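Local coordinates for RsbT co-antagonist protein RsbRA (Bacillus subtilis, PDB 2BNL), which acts as a positive regulator of sigma-B in salt and heat stress, stimulating RsbT kinase activity toward RsbS in vitro, and joins the stressosome, at residues 3-11 with 114-122. Numbering follows the deposited sequence.
Sequences SNQTVYQFI and WQIDRFFSP
Phe119 packs against Asn4, Val7 and Ile11 where the first helix of this globin-fold N-terminal domain crosses helix 109-135. The short segments cross at -77°, with their axes 9.2 Å apart. Phe119 has CG anti to its own N, which sends the ring across to helix 5-13. Phe119 CB lies 3.6 Å from Asn4 OD1. CD1 meets Asn4 CG, and the amide stands at the ring edge, its plane turned 76° from the ring. Along the other branch, Phe119 CD2 touches Val7 CG1 at 3.7 Å. Farther out, Phe119 CE2 meets Ile11 CD1 at 3.5 Å, and CE1 reaches the edge of the Tyr8 ring. With alanine in place of Phe119, Val7 CG1 and Ile11 CD1 would probably lose their ring partner and a gap would open beside Asn4. Val7 is a knob among Gln115, Ile116, Phe119 and Phe120. Ile11 and Phe120 extend this apolar patch to Leu53 of helix 39-54. Asn4 ND2 donates to Val57 O and to a water that donates to Arg118 O. Asn4 OD1 accepts a weak, bent bond from Arg118 NH1 (2.7 Å, 116°). A second water donates to Asn4 OD1 and to Gln115 O, 2.6 Å from the latter.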
loop_
_atom_site.group_PDB
_atom_site.type_symbol
_atom_site.label_atom_id
_atom_site.label_comp_id
_atom_site.label_asym_id
_atom_site.label_seq_id
_atom_site.Cartn_x
_atom_site.Cartn_y
_atom_site.Cartn_z
ATOM N N SER A 3 11.273 -16.712 -3.634
ATOM C CA SER A 3 12.238 -16.442 -2.533
ATOM C C SER A 3 12.485 -14.902 -2.299
ATOM O O SER A 3 12.660 -14.050 -3.219
ATOM C CB SER A 3 13.499 -17.237 -2.749
ATOM O OG SER A 3 14.630 -16.634 -2.174
ATOM N N ASN A 4 12.560 -14.592 -1.028
ATOM C CA ASN A 4 12.791 -13.254 -0.532
ATOM C C ASN A 4 14.204 -13.155 -0.012
ATOM O O ASN A 4 14.501 -12.258 0.744
ATOM C CB ASN A 4 11.808 -13.045 0.628
ATOM C CG ASN A 4 10.381 -12.817 0.157
ATOM O OD1 ASN A 4 10.171 -12.193 -0.922
ATOM N ND2 ASN A 4 9.372 -13.364 0.926
ATOM N N GLN A 5 15.064 -14.122 -0.363
ATOM C CA GLN A 5 16.432 -14.207 0.204
ATOM C C GLN A 5 17.250 -12.933 0.009
ATOM O O GLN A 5 17.914 -12.439 0.941
ATOM C CB GLN A 5 17.163 -15.395 -0.336
ATOM C CG GLN A 5 18.579 -15.450 0.203
ATOM C CD GLN A 5 19.321 -16.647 -0.262
ATOM O OE1 GLN A 5 18.717 -17.602 -0.846
ATOM N NE2 GLN A 5 20.644 -16.629 -0.020
ATOM N N THR A 6 17.209 -12.398 -1.204
ATOM C CA THR A 6 18.032 -11.226 -1.517
ATOM C C THR A 6 17.670 -9.986 -0.641
ATOM O O THR A 6 18.523 -9.383 -0.051
ATOM C CB THR A 6 17.952 -10.872 -3.079
ATOM O OG1 THR A 6 18.485 -11.972 -3.802
ATOM C CG2 THR A 6 18.877 -9.662 -3.384
ATOM N N VAL A 7 16.389 -9.641 -0.558
ATOM C CA VAL A 7 15.957 -8.521 0.209
ATOM C C VAL A 7 16.158 -8.814 1.677
ATOM O O VAL A 7 16.654 -8.000 2.432
ATOM C CB VAL A 7 14.483 -8.151 -0.149
ATOM C CG1 VAL A 7 13.860 -7.175 0.821
ATOM C CG2 VAL A 7 14.422 -7.622 -1.649
ATOM N N TYR A 8 15.726 -9.998 2.108
ATOM C CA TYR A 8 15.875 -10.348 3.548
ATOM C C TYR A 8 17.309 -10.187 3.993
ATOM O O TYR A 8 17.587 -9.570 5.037
ATOM C CB TYR A 8 15.327 -11.805 3.821
ATOM C CG TYR A 8 15.368 -12.219 5.278
ATOM C CD1 TYR A 8 14.207 -12.104 6.080
ATOM C CD2 TYR A 8 16.577 -12.551 5.898
ATOM C CE1 TYR A 8 14.228 -12.436 7.388
ATOM C CE2 TYR A 8 16.631 -12.854 7.260
ATOM C CZ TYR A 8 15.446 -12.805 7.991
ATOM O OH TYR A 8 15.439 -13.057 9.318
ATOM N N GLN A 9 18.245 -10.752 3.222
ATOM C CA GLN A 9 19.656 -10.646 3.540
ATOM C C GLN A 9 20.202 -9.230 3.628
ATOM O O GLN A 9 20.968 -8.918 4.491
ATOM C CB GLN A 9 20.448 -11.476 2.574
ATOM C CG GLN A 9 21.850 -10.979 2.372
ATOM C CD GLN A 9 22.687 -11.784 1.342
ATOM O OE1 GLN A 9 22.304 -12.024 0.147
ATOM N NE2 GLN A 9 23.814 -12.180 1.809
ATOM N N PHE A 10 19.724 -8.345 2.763
ATOM C CA PHE A 10 20.151 -7.005 2.823
ATOM C C PHE A 10 19.633 -6.343 4.074
ATOM O O PHE A 10 20.355 -5.643 4.750
ATOM C CB PHE A 10 19.739 -6.240 1.532
ATOM C CG PHE A 10 20.273 -4.864 1.493
ATOM C CD1 PHE A 10 21.466 -4.589 0.832
ATOM C CD2 PHE A 10 19.635 -3.842 2.164
ATOM C CE1 PHE A 10 21.958 -3.274 0.833
ATOM C CE2 PHE A 10 20.143 -2.542 2.179
ATOM C CZ PHE A 10 21.289 -2.253 1.516
ATOM N N ILE A 11 18.392 -6.585 4.441
ATOM C CA ILE A 11 17.865 -6.053 5.695
ATOM C C ILE A 11 18.642 -6.585 6.852
ATOM O O ILE A 11 19.044 -5.766 7.699
ATOM C CB ILE A 11 16.356 -6.316 5.878
ATOM C CG1 ILE A 11 15.587 -5.650 4.716
ATOM C CG2 ILE A 11 15.833 -5.916 7.326
ATOM C CD1 ILE A 11 14.162 -6.305 4.561
ATOM N N TRP A 114 10.649 -5.325 -7.912
ATOM C CA TRP A 114 9.698 -6.422 -7.757
ATOM C C TRP A 114 10.055 -7.375 -6.590
ATOM O O TRP A 114 9.147 -7.968 -5.938
ATOM C CB TRP A 114 9.549 -7.133 -9.110
ATOM C CG TRP A 114 8.949 -6.268 -10.157
ATOM C CD1 TRP A 114 9.432 -6.089 -11.384
ATOM C CD2 TRP A 114 7.752 -5.474 -10.079
ATOM N NE1 TRP A 114 8.675 -5.190 -12.078
ATOM C CE2 TRP A 114 7.637 -4.786 -11.292
ATOM C CE3 TRP A 114 6.783 -5.233 -9.069
ATOM C CZ2 TRP A 114 6.586 -3.939 -11.565
ATOM C CZ3 TRP A 114 5.765 -4.414 -9.330
ATOM C CH2 TRP A 114 5.664 -3.761 -10.587
ATOM N N GLN A 115 11.345 -7.523 -6.331
ATOM C CA GLN A 115 11.835 -8.270 -5.171
ATOM C C GLN A 115 11.455 -7.608 -3.912
ATOM O O GLN A 115 10.926 -8.219 -2.953
ATOM C CB GLN A 115 13.373 -8.402 -5.210
ATOM C CG GLN A 115 13.852 -9.391 -6.244
ATOM C CD GLN A 115 15.364 -9.416 -6.266
ATOM O OE1 GLN A 115 16.022 -8.395 -6.044
ATOM N NE2 GLN A 115 15.909 -10.609 -6.375
ATOM N N ILE A 116 11.607 -6.316 -3.903
ATOM C CA ILE A 116 11.198 -5.560 -2.740
ATOM C C ILE A 116 9.710 -5.610 -2.473
ATOM O O ILE A 116 9.272 -5.854 -1.298
ATOM C CB ILE A 116 11.681 -4.104 -2.847
ATOM C CG1 ILE A 116 13.235 -4.067 -2.671
ATOM C CG2 ILE A 116 11.040 -3.284 -1.814
ATOM C CD1 ILE A 116 13.877 -2.786 -3.104
ATOM N N ASP A 117 8.949 -5.447 -3.544
ATOM C CA ASP A 117 7.469 -5.417 -3.467
ATOM C C ASP A 117 6.972 -6.823 -2.957
ATOM O O ASP A 117 6.115 -6.922 -2.117
ATOM C CB ASP A 117 6.920 -5.134 -4.866
ATOM C CG ASP A 117 5.416 -5.184 -4.931
ATOM O OD1 ASP A 117 4.819 -4.226 -4.483
ATOM O OD2 ASP A 117 4.895 -6.232 -5.326
ATOM N N ARG A 118 7.527 -7.854 -3.534
ATOM C CA ARG A 118 7.162 -9.222 -3.164
ATOM C C ARG A 118 7.286 -9.491 -1.643
ATOM O O ARG A 118 6.482 -10.181 -1.020
ATOM C CB ARG A 118 8.034 -10.147 -3.900
ATOM C CG ARG A 118 7.371 -11.357 -4.226
ATOM C CD ARG A 118 8.324 -12.439 -4.687
ATOM N NE ARG A 118 7.695 -13.719 -4.261
ATOM C CZ ARG A 118 7.982 -14.414 -3.159
ATOM N NH1 ARG A 118 8.938 -14.052 -2.356
ATOM N NH2 ARG A 118 7.298 -15.524 -2.891
ATOM N N PHE A 119 8.373 -9.012 -1.081
ATOM C CA PHE A 119 8.634 -9.160 0.359
ATOM C C PHE A 119 7.729 -8.295 1.240
ATOM O O PHE A 119 7.143 -8.774 2.193
ATOM C CB PHE A 119 10.094 -8.930 0.606
ATOM C CG PHE A 119 10.491 -9.032 2.019
ATOM C CD1 PHE A 119 10.467 -10.226 2.662
ATOM C CD2 PHE A 119 10.743 -7.863 2.764
ATOM C CE1 PHE A 119 10.863 -10.323 4.059
ATOM C CE2 PHE A 119 11.052 -7.928 4.090
ATOM C CZ PHE A 119 11.157 -9.152 4.749
ATOM N N PHE A 120 7.629 -6.992 0.934
ATOM C CA PHE A 120 6.980 -6.028 1.780
ATOM C C PHE A 120 5.479 -5.964 1.628
ATOM O O PHE A 120 4.788 -5.744 2.611
ATOM C CB PHE A 120 7.546 -4.627 1.411
ATOM C CG PHE A 120 8.828 -4.322 2.091
ATOM C CD1 PHE A 120 8.850 -3.868 3.401
ATOM C CD2 PHE A 120 10.064 -4.580 1.469
ATOM C CE1 PHE A 120 10.120 -3.534 4.004
ATOM C CE2 PHE A 120 11.275 -4.252 2.151
ATOM C CZ PHE A 120 11.265 -3.776 3.397
ATOM N N SER A 121 4.971 -6.146 0.392
ATOM C CA SER A 121 3.551 -5.912 0.111
ATOM C C SER A 121 2.601 -6.704 1.068
ATOM O O SER A 121 1.826 -6.111 1.755
ATOM C CB SER A 121 3.155 -6.199 -1.390
ATOM O OG SER A 121 1.861 -5.709 -1.604
ATOM N N PRO A 122 2.774 -8.024 1.186
ATOM C CA PRO A 122 1.890 -8.772 2.154
ATOM C C PRO A 122 2.026 -8.399 3.668
ATOM O O PRO A 122 1.080 -8.478 4.443
ATOM C CB PRO A 122 2.273 -10.242 1.892
ATOM C CG PRO A 122 3.629 -10.228 1.261
ATOM C CD PRO A 122 3.781 -8.888 0.528
HETATM O O HOH W 1 11.633 -10.659 -2.601
HETATM O O HOH W 2 6.728 -12.333 0.795
#